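Local coordinates for conserved hypothetical protein (Shewanella loihica, PDB 2GPI) that is of unknown function but belongs to the DUF1488 family and has been tentatively linked to transcriptional regulation of the shikimate pathway, at residues 30-35 with 83-88; 6-11 with 21-26; 17-22 with 36-41; 10-15 with 57-62. All blocks are in the same frame, centred on the assembly; numbering follows the deposited sequence.

Interaction 1 (30-35 with 83-88); sequences MVIDCY and GHIQVE
Tyr35 and His84 both set CG anti to their carbonyl carbons (chi1 -61° and -59°), which brings the two rings together on one side of paired strands. CE1 of Tyr35 sits over one face of the imidazole, offset toward its rim and 3.7 Å from ND1 of His84; the two ring planes meet obliquely, at 55°. Nearer the root of the Tyr35 side chain, in the conformer described, the amide of Gln86 runs almost parallel to the ring plane, its NE2 3.6 Å from CD1 of Tyr35, and Asp80 takes up that NE2. With an alanine in place of His84, the CE1 end of the Tyr35 ring would probably lose the flat surface it rests on, leaving a gap beside Asp33. Beneath the side chains the backbones pair in parallel register, Cys34 with Ile85 and Tyr35 with Gln86. Ile85 N donates to Asp33 O at 2.9 Å, Tyr35 N to Ile85 O at 2.8 Å and Val87 N to Tyr35 O at 2.9 Å. Cys34 SG lies against CB of Ile85 on the other face, where CG2 of Ile32 also meets CG1 of Ile85. That apolar face is covered by helix 63-75 through Leu73 and Ile74, while on the Tyr35 face His22 stacks on the phenol and bonds to Asp33; backbone bonds of Ile32 and Cys34 to strand 20-27 leave strand 30-37 between 20-27 and 85-87.

Interaction 2 (6-11 with 21-26); sequences IIFTEQ and IHFTAQ
Thr24 OG1 and Thr9 OG1 meet at 2.6 Å, a hydrogen bond in which either hydroxyl may be the donor. The same Thr24 oxygen accepts from Gln11 N at 3.2 Å, so two groups of the turn after strand 6-8 converge on it. Both threonines hold OG1 between backbone N and carbonyl carbon (chi1 55° in Thr9, 51° in Thr24), and their side chains cross at about a right angle. A water hydrogen-bonded to Thr9 OG1 donates to Gln26 OE1, the water oxygen 2.7 Å from OE1; a second water accepts from Glu10 N and donates to Thr24 O. That carbonyl also receives Thr9 N, which approaches from above the carbonyl plane. Farther back, the Ile7–Gln26 hydrogen-bonded pair closes the antiparallel register: Ile7 N reaches Gln26 O at 2.9 Å, and Gln26 N returns to Ile7 O. Next to it, Ala25 CB makes an off-centre CH-pi contact with the Phe8 ring, 4.2 Å from its centroid, and Phe8 CE1 comes up to the edge of Phe23. Helix 63-75 backs this apolar side, Glu67 on Phe8, Ile66 on Phe23. Beyond Phe8 one backbone bond continues, and hydroxyls and water supply much of the rest, tying the turn to strand 20-27.

Interaction 3 (17-22 with 36-41); sequences QLSAIH and IGQKVL
Ile36 O accepts the backbone N-H of Ile21 at 2.9 Å, the donor tilted 27° from the carbonyl plane, and Ile21 O in turn receives Ile36 N at 3.0 Å, this time in the carbonyl plane. The two bonds make Ile21 and Ile36 a hydrogen-bonded antiparallel pair, with Ala20 and Gly37 the non-hydrogen-bonded pair beside it. CA of Ala20 and CA of Gly37 are 4.0 Å apart, and Ala20 CB rests 3.9 Å from Gly37 CA. One residue on, Gln38 N donates to Ser19 O at 2.9 Å, extending the bonding past the end of the strand. This is the open end of the beta hairpin formed by strands 20-27 and 30-37: Gly37 occupies the N-cap position of helix 38-45, and Leu41 N already returns to Gly37 O. On the side of strand 20-27 turned to strand 13-15, Ser19 and Ala20 together face Asp15 in a G1 beta bulge. Gln38 keeps CG anti to its backbone N (chi1 -175°) and its chain extended; its CB packs at 3.4 Å on Ser19 O, while NE2 bonds to Glu42 on the helix. On the face carrying the isoleucines, Ile21 CB touches Ile36 CG2, and Ile21 CG1 meets Leu41 CD2 at 4.0 Å. Ile66 of helix 63-75 packs against Ile36 and Leu41, and Trp14 of strand 13-15 lies against Ile21 and Gln38.

Interaction 4 (10-15 with 57-62); sequences EQLTWD and SLFEQF
The Phe59 ring has Glu10 OE1 at its edge, near the ring plane and 4.2 Å from CE1 of Phe59, while CD2 of Leu12 comes in obliquely at 3.5 Å from that same CE1. Phe59 sets CG anti to its backbone N (chi1 178°), sending the ring from the helix toward Leu12, whose side chain it crosses at about a right angle. Here helix 52-61 packs over the connection between strands 6-8 and 13-15, as part of the helical layer against one face of the mixed sheet; Phe23 and Ile21 of strand 20-27 also meet the ring. Replacing Phe59 by an alanine would probably open a gap beside the Leu12 side chain and take an aromatic neighbour from Phe23. At the outer side the carboxylates of Glu10 and Glu60 approach, OE1 to OE2, within 4.4 Å. One water donates to both, 2.7 Å from Glu10 OE1 and 2.6 Å from Glu60 OE2, and Arg63 forms a salt bridge with Glu10 that probably eases the repulsion.

How the interactions relate
All four contacts belong to one compact chain and meet at the mixed sheet. Strand 20-27 enters interactions 2 and 3, whose centres lie about 15 Å apart, on either flank of the molecule's middle; strand 30-37 serves interactions 1 and 3. Interactions 2 and 4 both draw on the turn after strand 6-8, sharing Glu10 and Gln11, with centres about 10 Å apart. Along the chain interaction 2 closes before interaction 1 opens, whereas interaction 1 alternates with interactions 3 and 4. Strand 85-87 of interaction 1 returns after the helices to pair with strand 30-37. Early hairpin, helices and C-terminal strand are thereby joined into a single fold.

Interaction 1 (30-35 with 83-88)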
loop_
_atom_site.group_PDB
_atom_site.type_symbol
_atom_site.label_atom_id
_atom_site.label_comp_id
_atom_site.label_asym_id
_atom_site.label_seq_id
_atom_site.Cartn_x
_atom_site.Cartn_y
_atom_site.Cartn_z
HETATM N N MSE A 30 -1.678 -7.460 -15.045
HETATM C CA MSE A 30 -1.842 -6.025 -14.946
HETATM C C MSE A 30 -1.464 -5.518 -13.589
HETATM O O MSE A 30 -1.993 -5.987 -12.563
HETATM C CB MSE A 30 -3.261 -5.624 -15.200
HETATM C CG MSE A 30 -3.449 -4.143 -15.058
HETATM SE SE MSE A 30 -5.217 -3.743 -15.661
HETATM C CE MSE A 30 -4.884 -4.605 -17.445
ATOM N N VAL A 31 -0.559 -4.559 -13.592
ATOM C CA VAL A 31 -0.053 -3.935 -12.385
ATOM C C VAL A 31 -1.081 -2.914 -11.862
ATOM O O VAL A 31 -1.719 -2.148 -12.621
ATOM C CB VAL A 31 1.297 -3.252 -12.623
ATOM C CG1 VAL A 31 1.757 -2.475 -11.367
ATOM C CG2 VAL A 31 2.327 -4.350 -13.091
ATOM N N ILE A 32 -1.245 -2.964 -10.551
ATOM C CA ILE A 32 -2.044 -2.021 -9.802
ATOM C C ILE A 32 -1.131 -1.313 -8.793
ATOM O O ILE A 32 -0.591 -1.952 -7.879
ATOM C CB ILE A 32 -3.245 -2.694 -9.102
ATOM C CG1 ILE A 32 -4.187 -3.333 -10.132
ATOM C CG2 ILE A 32 -3.973 -1.660 -8.247
ATOM C CD1 ILE A 32 -5.160 -4.379 -9.503
ATOM N N ASP A 33 -0.913 -0.027 -9.029
ATOM C CA ASP A 33 -0.117 0.774 -8.134
ATOM C C ASP A 33 -0.895 1.125 -6.864
ATOM O O ASP A 33 -1.997 1.718 -6.874
ATOM C CB ASP A 33 0.504 1.967 -8.845
ATOM C CG ASP A 33 1.491 1.507 -9.928
ATOM O OD1 ASP A 33 2.470 0.799 -9.603
ATOM O OD2 ASP A 33 1.212 1.760 -11.114
ATOM N N CYS A 34 -0.294 0.800 -5.726
ATOM C CA CYS A 34 -0.925 1.055 -4.432
ATOM C C CYS A 34 -0.036 1.992 -3.616
ATOM O O CYS A 34 1.192 1.999 -3.773
ATOM C CB CYS A 34 -1.080 -0.212 -3.617
ATOM S SG CYS A 34 -2.018 -1.515 -4.468
ATOM N N TYR A 35 -0.663 2.757 -2.758
ATOM C CA TYR A 35 0.028 3.801 -2.001
ATOM C C TYR A 35 -0.493 3.853 -0.577
ATOM O O TYR A 35 -1.663 3.708 -0.336
ATOM C CB TYR A 35 -0.159 5.144 -2.660
ATOM C CG TYR A 35 0.386 5.207 -4.060
ATOM C CD1 TYR A 35 -0.384 4.875 -5.160
ATOM C CD2 TYR A 35 1.714 5.573 -4.286
ATOM C CE1 TYR A 35 0.149 4.871 -6.410
ATOM C CE2 TYR A 35 2.252 5.614 -5.547
ATOM C CZ TYR A 35 1.463 5.253 -6.641
ATOM O OH TYR A 35 1.976 5.283 -7.902
ATOM N N GLY A 83 -6.575 5.523 -11.310
ATOM C CA GLY A 83 -6.488 4.062 -11.411
ATOM C C GLY A 83 -5.639 3.418 -10.341
ATOM O O GLY A 83 -5.242 2.265 -10.488
ATOM N N HIS A 84 -5.321 4.164 -9.285
ATOM C CA HIS A 84 -4.524 3.679 -8.185
ATOM C C HIS A 84 -5.339 3.290 -6.956
ATOM O O HIS A 84 -6.511 3.636 -6.837
ATOM C CB HIS A 84 -3.546 4.735 -7.758
ATOM C CG HIS A 84 -2.614 5.179 -8.827
ATOM N ND1 HIS A 84 -2.099 6.456 -8.852
ATOM C CD2 HIS A 84 -2.118 4.546 -9.914
ATOM C CE1 HIS A 84 -1.341 6.592 -9.925
ATOM N NE2 HIS A 84 -1.318 5.445 -10.576
ATOM N N ILE A 85 -4.669 2.618 -6.023
ATOM C CA ILE A 85 -5.275 2.215 -4.777
ATOM C C ILE A 85 -4.577 2.990 -3.643
ATOM O O ILE A 85 -3.371 2.954 -3.514
ATOM C CB ILE A 85 -5.149 0.701 -4.523
ATOM C CG1 ILE A 85 -5.986 -0.118 -5.544
ATOM C CG2 ILE A 85 -5.482 0.333 -3.049
ATOM C CD1 ILE A 85 -7.503 -0.064 -5.297
ATOM N N GLN A 86 -5.358 3.748 -2.893
ATOM C CA GLN A 86 -4.837 4.517 -1.746
ATOM C C GLN A 86 -5.340 3.891 -0.456
ATOM O O GLN A 86 -6.549 3.885 -0.191
ATOM C CB GLN A 86 -5.311 5.970 -1.802
ATOM C CG GLN A 86 -4.975 6.731 -3.077
ATOM C CD GLN A 86 -3.510 7.126 -3.201
ATOM O OE1 GLN A 86 -2.833 7.398 -2.215
ATOM N NE2 GLN A 86 -3.025 7.173 -4.431
ATOM N N VAL A 87 -4.424 3.386 0.359
ATOM C CA VAL A 87 -4.766 2.808 1.642
ATOM C C VAL A 87 -4.831 3.953 2.647
ATOM O O VAL A 87 -3.841 4.609 2.922
ATOM C CB VAL A 87 -3.733 1.779 2.072
ATOM C CG1 VAL A 87 -3.989 1.377 3.547
ATOM C CG2 VAL A 87 -3.741 0.573 1.130
ATOM N N GLU A 88 -6.043 4.223 3.130
ATOM C CA GLU A 88 -6.290 5.400 3.996
ATOM C C GLU A 88 -6.480 5.022 5.465
ATOM O O GLU A 88 -6.333 5.874 6.340
ATOM C CB GLU A 88 -7.473 6.162 3.419
ATOM C CG GLU A 88 -7.042 6.770 2.085
ATOM C CD GLU A 88 -8.083 7.534 1.390
ATOM O OE1 GLU A 88 -9.216 7.025 1.274
ATOM O OE2 GLU A 88 -7.746 8.637 0.916
#

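Interaction 2 (6-11 with 21-26)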
loop_
_atom_site.group_PDB
_atom_site.type_symbol
_atom_site.label_atom_id
_atom_site.label_comp_id
_atom_site.label_asym_id
_atom_site.label_seq_id
_atom_site.Cartn_x
_atom_site.Cartn_y
_atom_site.Cartn_z
ATOM N N ILE A 6 -4.965 -11.833 -6.867
ATOM C CA ILE A 6 -4.311 -10.530 -6.641
ATOM C C ILE A 6 -3.022 -10.782 -5.909
ATOM O O ILE A 6 -3.019 -11.216 -4.779
ATOM C CB ILE A 6 -5.180 -9.503 -5.849
ATOM C CG1 ILE A 6 -6.479 -9.230 -6.607
ATOM C CG2 ILE A 6 -4.393 -8.188 -5.648
ATOM C CD1 ILE A 6 -7.656 -8.714 -5.753
ATOM N N ILE A 7 -1.895 -10.535 -6.575
ATOM C CA ILE A 7 -0.572 -10.804 -6.033
ATOM C C ILE A 7 0.129 -9.495 -5.672
ATOM O O ILE A 7 0.126 -8.545 -6.453
ATOM C CB ILE A 7 0.280 -11.499 -7.090
ATOM C CG1 ILE A 7 -0.341 -12.854 -7.498
ATOM C CG2 ILE A 7 1.751 -11.665 -6.613
ATOM C CD1 ILE A 7 0.344 -13.527 -8.753
ATOM N N PHE A 8 0.740 -9.453 -4.501
ATOM C CA PHE A 8 1.556 -8.329 -4.105
ATOM C C PHE A 8 3.008 -8.623 -4.430
ATOM O O PHE A 8 3.615 -9.576 -3.905
ATOM C CB PHE A 8 1.315 -8.005 -2.642
ATOM C CG PHE A 8 -0.057 -7.482 -2.432
ATOM C CD1 PHE A 8 -0.309 -6.130 -2.559
ATOM C CD2 PHE A 8 -1.107 -8.330 -2.261
ATOM C CE1 PHE A 8 -1.603 -5.639 -2.497
ATOM C CE2 PHE A 8 -2.388 -7.830 -2.143
ATOM C CZ PHE A 8 -2.618 -6.465 -2.268
ATOM N N THR A 9 3.538 -7.849 -5.361
ATOM C CA THR A 9 4.820 -8.168 -5.953
ATOM C C THR A 9 6.035 -7.494 -5.310
ATOM O O THR A 9 7.181 -7.692 -5.775
ATOM C CB THR A 9 4.753 -7.876 -7.463
ATOM O OG1 THR A 9 4.334 -6.519 -7.689
ATOM C CG2 THR A 9 3.809 -8.844 -8.188
ATOM N N GLU A 10 5.804 -6.730 -4.234
ATOM C CA GLU A 10 6.881 -6.274 -3.352
ATOM C C GLU A 10 7.924 -5.369 -4.015
ATOM O O GLU A 10 9.105 -5.409 -3.663
ATOM C CB GLU A 10 7.556 -7.467 -2.655
ATOM C CG GLU A 10 6.570 -8.329 -1.835
ATOM C CD GLU A 10 5.667 -7.514 -0.906
ATOM O OE1 GLU A 10 6.173 -6.848 0.029
ATOM O OE2 GLU A 10 4.412 -7.565 -1.096
ATOM N N GLN A 11 7.464 -4.569 -4.979
ATOM C CA GLN A 11 8.252 -3.456 -5.484
ATOM C C GLN A 11 7.881 -2.290 -4.571
ATOM O O GLN A 11 6.805 -1.720 -4.674
ATOM C CB GLN A 11 7.952 -3.235 -6.981
ATOM C CG GLN A 11 8.296 -4.443 -7.844
ATOM C CD GLN A 11 7.983 -4.252 -9.316
ATOM O OE1 GLN A 11 7.707 -3.145 -9.766
ATOM N NE2 GLN A 11 8.041 -5.343 -10.079
ATOM N N ILE A 21 4.621 5.568 0.645
ATOM C CA ILE A 21 5.175 4.319 0.181
ATOM C C ILE A 21 4.326 3.831 -0.999
ATOM O O ILE A 21 3.086 3.745 -0.919
ATOM C CB ILE A 21 5.223 3.227 1.265
ATOM C CG1 ILE A 21 6.322 3.531 2.333
ATOM C CG2 ILE A 21 5.473 1.807 0.634
ATOM C CD1 ILE A 21 7.719 3.287 1.835
ATOM N N HIS A 22 5.017 3.538 -2.070
ATOM C CA HIS A 22 4.422 2.980 -3.286
ATOM C C HIS A 22 4.720 1.458 -3.254
ATOM O O HIS A 22 5.893 1.018 -3.186
ATOM C CB HIS A 22 4.989 3.729 -4.499
ATOM C CG HIS A 22 4.647 3.100 -5.860
ATOM N ND1 HIS A 22 5.342 3.384 -7.011
ATOM C CD2 HIS A 22 3.645 2.247 -6.219
ATOM C CE1 HIS A 22 4.795 2.730 -8.026
ATOM N NE2 HIS A 22 3.766 2.024 -7.573
ATOM N N PHE A 23 3.657 0.661 -3.348
ATOM C CA PHE A 23 3.787 -0.788 -3.390
ATOM C C PHE A 23 2.921 -1.311 -4.542
ATOM O O PHE A 23 2.041 -0.641 -5.013
ATOM C CB PHE A 23 3.518 -1.496 -2.061
ATOM C CG PHE A 23 2.134 -1.303 -1.470
ATOM C CD1 PHE A 23 1.740 -0.101 -0.906
ATOM C CD2 PHE A 23 1.229 -2.339 -1.474
ATOM C CE1 PHE A 23 0.483 0.022 -0.315
ATOM C CE2 PHE A 23 -0.039 -2.201 -0.891
ATOM C CZ PHE A 23 -0.404 -1.040 -0.333
ATOM N N THR A 24 3.214 -2.502 -4.998
ATOM C CA THR A 24 2.634 -3.001 -6.225
ATOM C C THR A 24 1.801 -4.274 -6.019
ATOM O O THR A 24 2.143 -5.152 -5.231
ATOM C CB THR A 24 3.743 -3.310 -7.246
ATOM O OG1 THR A 24 4.736 -4.141 -6.615
ATOM C CG2 THR A 24 4.394 -2.030 -7.740
ATOM N N ALA A 25 0.667 -4.319 -6.696
ATOM C CA ALA A 25 -0.140 -5.523 -6.806
ATOM C C ALA A 25 -0.234 -5.829 -8.280
ATOM O O ALA A 25 0.063 -5.000 -9.126
ATOM C CB ALA A 25 -1.532 -5.312 -6.242
ATOM N N GLN A 26 -0.623 -7.047 -8.607
ATOM C CA GLN A 26 -0.767 -7.427 -9.985
ATOM C C GLN A 26 -1.892 -8.426 -10.072
ATOM O O GLN A 26 -2.018 -9.314 -9.224
ATOM C CB GLN A 26 0.548 -8.061 -10.410
ATOM C CG GLN A 26 0.704 -8.269 -11.818
ATOM C CD GLN A 26 2.135 -8.688 -12.099
ATOM O OE1 GLN A 26 3.086 -7.940 -11.825
ATOM N NE2 GLN A 26 2.292 -9.891 -12.628
HETATM O O HOH W 1 4.027 -5.919 -10.251
HETATM O O HOH W 2 3.795 -5.017 -3.024
#

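Interaction 3 (17-22 with 36-41)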
loop_
_atom_site.group_PDB
_atom_site.type_symbol
_atom_site.label_atom_id
_atom_site.label_comp_id
_atom_site.label_asym_id
_atom_site.label_seq_id
_atom_site.Cartn_x
_atom_site.Cartn_y
_atom_site.Cartn_z
ATOM N N GLN A 17 6.568 12.694 -4.644
ATOM C CA GLN A 17 5.512 13.554 -5.195
ATOM C C GLN A 17 4.298 13.451 -4.289
ATOM O O GLN A 17 3.643 14.438 -4.000
ATOM C CB GLN A 17 5.197 13.119 -6.632
ATOM C CG GLN A 17 3.885 13.619 -7.230
ATOM C CD GLN A 17 4.046 14.817 -8.155
ATOM O OE1 GLN A 17 5.132 15.080 -8.688
ATOM N NE2 GLN A 17 2.947 15.534 -8.372
ATOM N N LEU A 18 4.050 12.249 -3.790
ATOM C CA LEU A 18 2.904 11.995 -2.928
ATOM C C LEU A 18 3.241 11.874 -1.435
ATOM O O LEU A 18 2.325 11.788 -0.626
ATOM C CB LEU A 18 2.242 10.703 -3.347
ATOM C CG LEU A 18 1.759 10.610 -4.788
ATOM C CD1 LEU A 18 1.103 9.265 -5.074
ATOM C CD2 LEU A 18 0.785 11.783 -5.034
ATOM N N SER A 19 4.526 11.817 -1.091
ATOM C CA SER A 19 4.974 11.486 0.282
ATOM C C SER A 19 4.292 10.220 0.759
ATOM O O SER A 19 3.512 10.250 1.725
ATOM C CB SER A 19 4.716 12.622 1.254
ATOM O OG SER A 19 5.486 13.761 0.875
ATOM N N ALA A 20 4.557 9.127 0.039
ATOM C CA ALA A 20 3.881 7.855 0.263
ATOM C C ALA A 20 4.825 6.707 -0.017
ATOM O O ALA A 20 5.717 6.841 -0.854
ATOM C CB ALA A 20 2.663 7.763 -0.669
ATOM N N ILE A 21 4.621 5.568 0.645
ATOM C CA ILE A 21 5.175 4.319 0.181
ATOM C C ILE A 21 4.326 3.831 -0.999
ATOM O O ILE A 21 3.086 3.745 -0.919
ATOM C CB ILE A 21 5.223 3.227 1.265
ATOM C CG1 ILE A 21 6.322 3.531 2.333
ATOM C CG2 ILE A 21 5.473 1.807 0.634
ATOM C CD1 ILE A 21 7.719 3.287 1.835
ATOM N N HIS A 22 5.017 3.538 -2.070
ATOM C CA HIS A 22 4.422 2.980 -3.286
ATOM C C HIS A 22 4.720 1.458 -3.254
ATOM O O HIS A 22 5.893 1.018 -3.186
ATOM C CB HIS A 22 4.989 3.729 -4.499
ATOM C CG HIS A 22 4.647 3.100 -5.860
ATOM N ND1 HIS A 22 5.342 3.384 -7.011
ATOM C CD2 HIS A 22 3.645 2.247 -6.219
ATOM C CE1 HIS A 22 4.795 2.730 -8.026
ATOM N NE2 HIS A 22 3.766 2.024 -7.573
ATOM N N ILE A 36 0.418 4.059 0.366
ATOM C CA ILE A 36 0.053 4.396 1.745
ATOM C C ILE A 36 0.841 5.664 2.131
ATOM O O ILE A 36 2.089 5.679 2.112
ATOM C CB ILE A 36 0.225 3.205 2.748
ATOM C CG1 ILE A 36 -0.220 3.587 4.154
ATOM C CG2 ILE A 36 1.662 2.643 2.751
ATOM C CD1 ILE A 36 -0.338 2.400 5.133
ATOM N N GLY A 37 0.094 6.719 2.419
ATOM C CA GLY A 37 0.718 7.987 2.702
ATOM C C GLY A 37 1.495 8.017 4.009
ATOM O O GLY A 37 1.275 7.217 4.928
ATOM N N GLN A 38 2.448 8.939 4.072
ATOM C CA GLN A 38 3.311 9.093 5.250
ATOM C C GLN A 38 2.489 9.155 6.528
ATOM O O GLN A 38 2.783 8.407 7.509
ATOM C CB GLN A 38 4.164 10.327 5.098
ATOM C CG GLN A 38 5.141 10.443 6.234
ATOM C CD GLN A 38 6.105 11.577 6.044
ATOM O OE1 GLN A 38 6.254 12.118 4.934
ATOM N NE2 GLN A 38 6.774 11.948 7.124
ATOM N N LYS A 39 1.487 10.026 6.563
ATOM C CA LYS A 39 0.717 10.210 7.789
ATOM C C LYS A 39 -0.039 8.937 8.175
ATOM O O LYS A 39 -0.112 8.581 9.340
ATOM C CB LYS A 39 -0.221 11.420 7.697
ATOM C CG LYS A 39 0.531 12.751 7.621
ATOM C CD LYS A 39 -0.390 13.967 7.574
ATOM C CE LYS A 39 0.422 15.239 7.596
ATOM N N VAL A 40 -0.564 8.204 7.194
ATOM C CA VAL A 40 -1.284 6.968 7.480
ATOM C C VAL A 40 -0.350 5.967 8.164
ATOM O O VAL A 40 -0.685 5.309 9.179
ATOM C CB VAL A 40 -1.932 6.353 6.209
ATOM C CG1 VAL A 40 -2.662 5.043 6.574
ATOM C CG2 VAL A 40 -2.929 7.353 5.626
ATOM N N LEU A 41 0.837 5.831 7.613
ATOM C CA LEU A 41 1.827 4.939 8.157
ATOM C C LEU A 41 2.332 5.364 9.526
ATOM O O LEU A 41 2.527 4.528 10.380
ATOM C CB LEU A 41 3.004 4.837 7.180
ATOM C CG LEU A 41 3.991 3.714 7.364
ATOM C CD1 LEU A 41 3.304 2.356 7.487
ATOM C CD2 LEU A 41 5.015 3.762 6.118
#

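Interaction 4 (10-15 with 57-62)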
loop_
_atom_site.group_PDB
_atom_site.type_symbol
_atom_site.label_atom_id
_atom_site.label_comp_id
_atom_site.label_asym_id
_atom_site.label_seq_id
_atom_site.Cartn_x
_atom_site.Cartn_y
_atom_site.Cartn_z
ATOM N N GLU A 10 5.804 -6.730 -4.234
ATOM C CA GLU A 10 6.881 -6.274 -3.352
ATOM C C GLU A 10 7.924 -5.369 -4.015
ATOM O O GLU A 10 9.105 -5.409 -3.663
ATOM C CB GLU A 10 7.556 -7.467 -2.655
ATOM C CG GLU A 10 6.570 -8.329 -1.835
ATOM C CD GLU A 10 5.667 -7.514 -0.906
ATOM O OE1 GLU A 10 6.173 -6.848 0.029
ATOM O OE2 GLU A 10 4.412 -7.565 -1.096
ATOM N N GLN A 11 7.464 -4.569 -4.979
ATOM C CA GLN A 11 8.252 -3.456 -5.484
ATOM C C GLN A 11 7.881 -2.290 -4.571
ATOM O O GLN A 11 6.805 -1.720 -4.674
ATOM C CB GLN A 11 7.952 -3.235 -6.981
ATOM C CG GLN A 11 8.296 -4.443 -7.844
ATOM C CD GLN A 11 7.983 -4.252 -9.316
ATOM O OE1 GLN A 11 7.707 -3.145 -9.766
ATOM N NE2 GLN A 11 8.041 -5.343 -10.079
ATOM N N LEU A 12 8.736 -2.055 -3.575
ATOM C CA LEU A 12 8.468 -1.097 -2.491
ATOM C C LEU A 12 9.406 0.066 -2.670
ATOM O O LEU A 12 10.628 -0.121 -2.693
ATOM C CB LEU A 12 8.645 -1.746 -1.119
ATOM C CG LEU A 12 7.904 -3.088 -0.947
ATOM C CD1 LEU A 12 8.351 -3.809 0.342
ATOM C CD2 LEU A 12 6.407 -2.959 -1.053
ATOM N N THR A 13 8.825 1.249 -2.852
ATOM C CA THR A 13 9.595 2.510 -3.062
ATOM C C THR A 13 8.914 3.673 -2.314
ATOM O O THR A 13 7.755 3.612 -1.943
ATOM C CB THR A 13 9.724 2.800 -4.567
ATOM O OG1 THR A 13 8.418 2.980 -5.147
ATOM C CG2 THR A 13 10.447 1.660 -5.262
ATOM N N TRP A 14 9.673 4.745 -2.103
ATOM C CA TRP A 14 9.133 6.034 -1.690
ATOM C C TRP A 14 8.824 6.930 -2.894
ATOM O O TRP A 14 9.666 7.120 -3.818
ATOM C CB TRP A 14 10.095 6.753 -0.733
ATOM C CG TRP A 14 9.466 7.972 -0.054
ATOM C CD1 TRP A 14 9.629 9.284 -0.407
ATOM C CD2 TRP A 14 8.552 7.971 1.059
ATOM N NE1 TRP A 14 8.899 10.086 0.422
ATOM C CE2 TRP A 14 8.232 9.323 1.337
ATOM C CE3 TRP A 14 8.013 6.984 1.875
ATOM C CZ2 TRP A 14 7.369 9.694 2.380
ATOM C CZ3 TRP A 14 7.162 7.353 2.938
ATOM C CH2 TRP A 14 6.825 8.694 3.149
ATOM N N ASP A 15 7.644 7.506 -2.875
ATOM C CA ASP A 15 7.205 8.434 -3.888
ATOM C C ASP A 15 7.231 9.839 -3.282
ATOM O O ASP A 15 6.393 10.193 -2.429
ATOM C CB ASP A 15 5.811 8.001 -4.369
ATOM C CG ASP A 15 5.222 8.924 -5.429
ATOM O OD1 ASP A 15 5.591 10.107 -5.543
ATOM O OD2 ASP A 15 4.342 8.418 -6.157
ATOM N N SER A 57 10.956 0.148 6.592
ATOM C CA SER A 57 10.916 -0.769 7.735
ATOM C C SER A 57 9.524 -0.820 8.376
ATOM O O SER A 57 9.030 -1.894 8.746
ATOM C CB SER A 57 11.986 -0.410 8.768
ATOM O OG SER A 57 11.928 -1.294 9.878
ATOM N N LEU A 58 8.871 0.322 8.471
ATOM C CA LEU A 58 7.510 0.381 9.017
ATOM C C LEU A 58 6.501 -0.316 8.093
ATOM O O LEU A 58 5.629 -1.069 8.574
ATOM C CB LEU A 58 7.108 1.821 9.351
ATOM C CG LEU A 58 7.879 2.480 10.526
ATOM C CD1 LEU A 58 7.488 3.951 10.625
ATOM C CD2 LEU A 58 7.679 1.712 11.850
ATOM N N PHE A 59 6.603 -0.087 6.787
ATOM C CA PHE A 59 5.797 -0.850 5.838
ATOM C C PHE A 59 5.966 -2.367 6.069
ATOM O O PHE A 59 4.973 -3.140 6.172
ATOM C CB PHE A 59 6.097 -0.475 4.381
ATOM C CG PHE A 59 5.313 -1.291 3.406
ATOM C CD1 PHE A 59 5.763 -2.550 3.021
ATOM C CD2 PHE A 59 4.055 -0.855 2.940
ATOM C CE1 PHE A 59 5.017 -3.369 2.156
ATOM C CE2 PHE A 59 3.321 -1.706 2.064
ATOM C CZ PHE A 59 3.801 -2.915 1.680
ATOM N N GLU A 60 7.232 -2.790 6.142
ATOM C CA GLU A 60 7.507 -4.231 6.346
ATOM C C GLU A 60 6.910 -4.746 7.649
ATOM O O GLU A 60 6.335 -5.871 7.683
ATOM C CB GLU A 60 9.005 -4.465 6.264
ATOM C CG GLU A 60 9.521 -4.338 4.895
ATOM C CD GLU A 60 9.029 -5.437 3.940
ATOM O OE1 GLU A 60 8.392 -6.430 4.371
ATOM O OE2 GLU A 60 9.302 -5.302 2.757
ATOM N N GLN A 61 6.997 -3.950 8.708
ATOM C CA GLN A 61 6.421 -4.325 10.016
ATOM C C GLN A 61 4.920 -4.603 9.923
ATOM O O GLN A 61 4.412 -5.493 10.590
ATOM C CB GLN A 61 6.712 -3.256 11.058
ATOM C CG GLN A 61 6.188 -3.565 12.428
ATOM C CD GLN A 61 6.713 -2.570 13.458
ATOM O OE1 GLN A 61 7.699 -1.839 13.194
ATOM N NE2 GLN A 61 6.070 -2.541 14.638
ATOM N N PHE A 62 4.217 -3.845 9.087
ATOM C CA PHE A 62 2.795 -3.937 8.959
ATOM C C PHE A 62 2.385 -4.444 7.547
ATOM O O PHE A 62 1.221 -4.256 7.124
ATOM C CB PHE A 62 2.154 -2.580 9.251
ATOM C CG PHE A 62 2.343 -2.135 10.677
ATOM C CD1 PHE A 62 1.447 -2.532 11.632
ATOM C CD2 PHE A 62 3.379 -1.290 11.039
ATOM C CE1 PHE A 62 1.578 -2.159 12.950
ATOM C CE2 PHE A 62 3.543 -0.947 12.378
ATOM C CZ PHE A 62 2.618 -1.376 13.318
HETATM O O HOH W 3 8.549 -7.244 1.161
#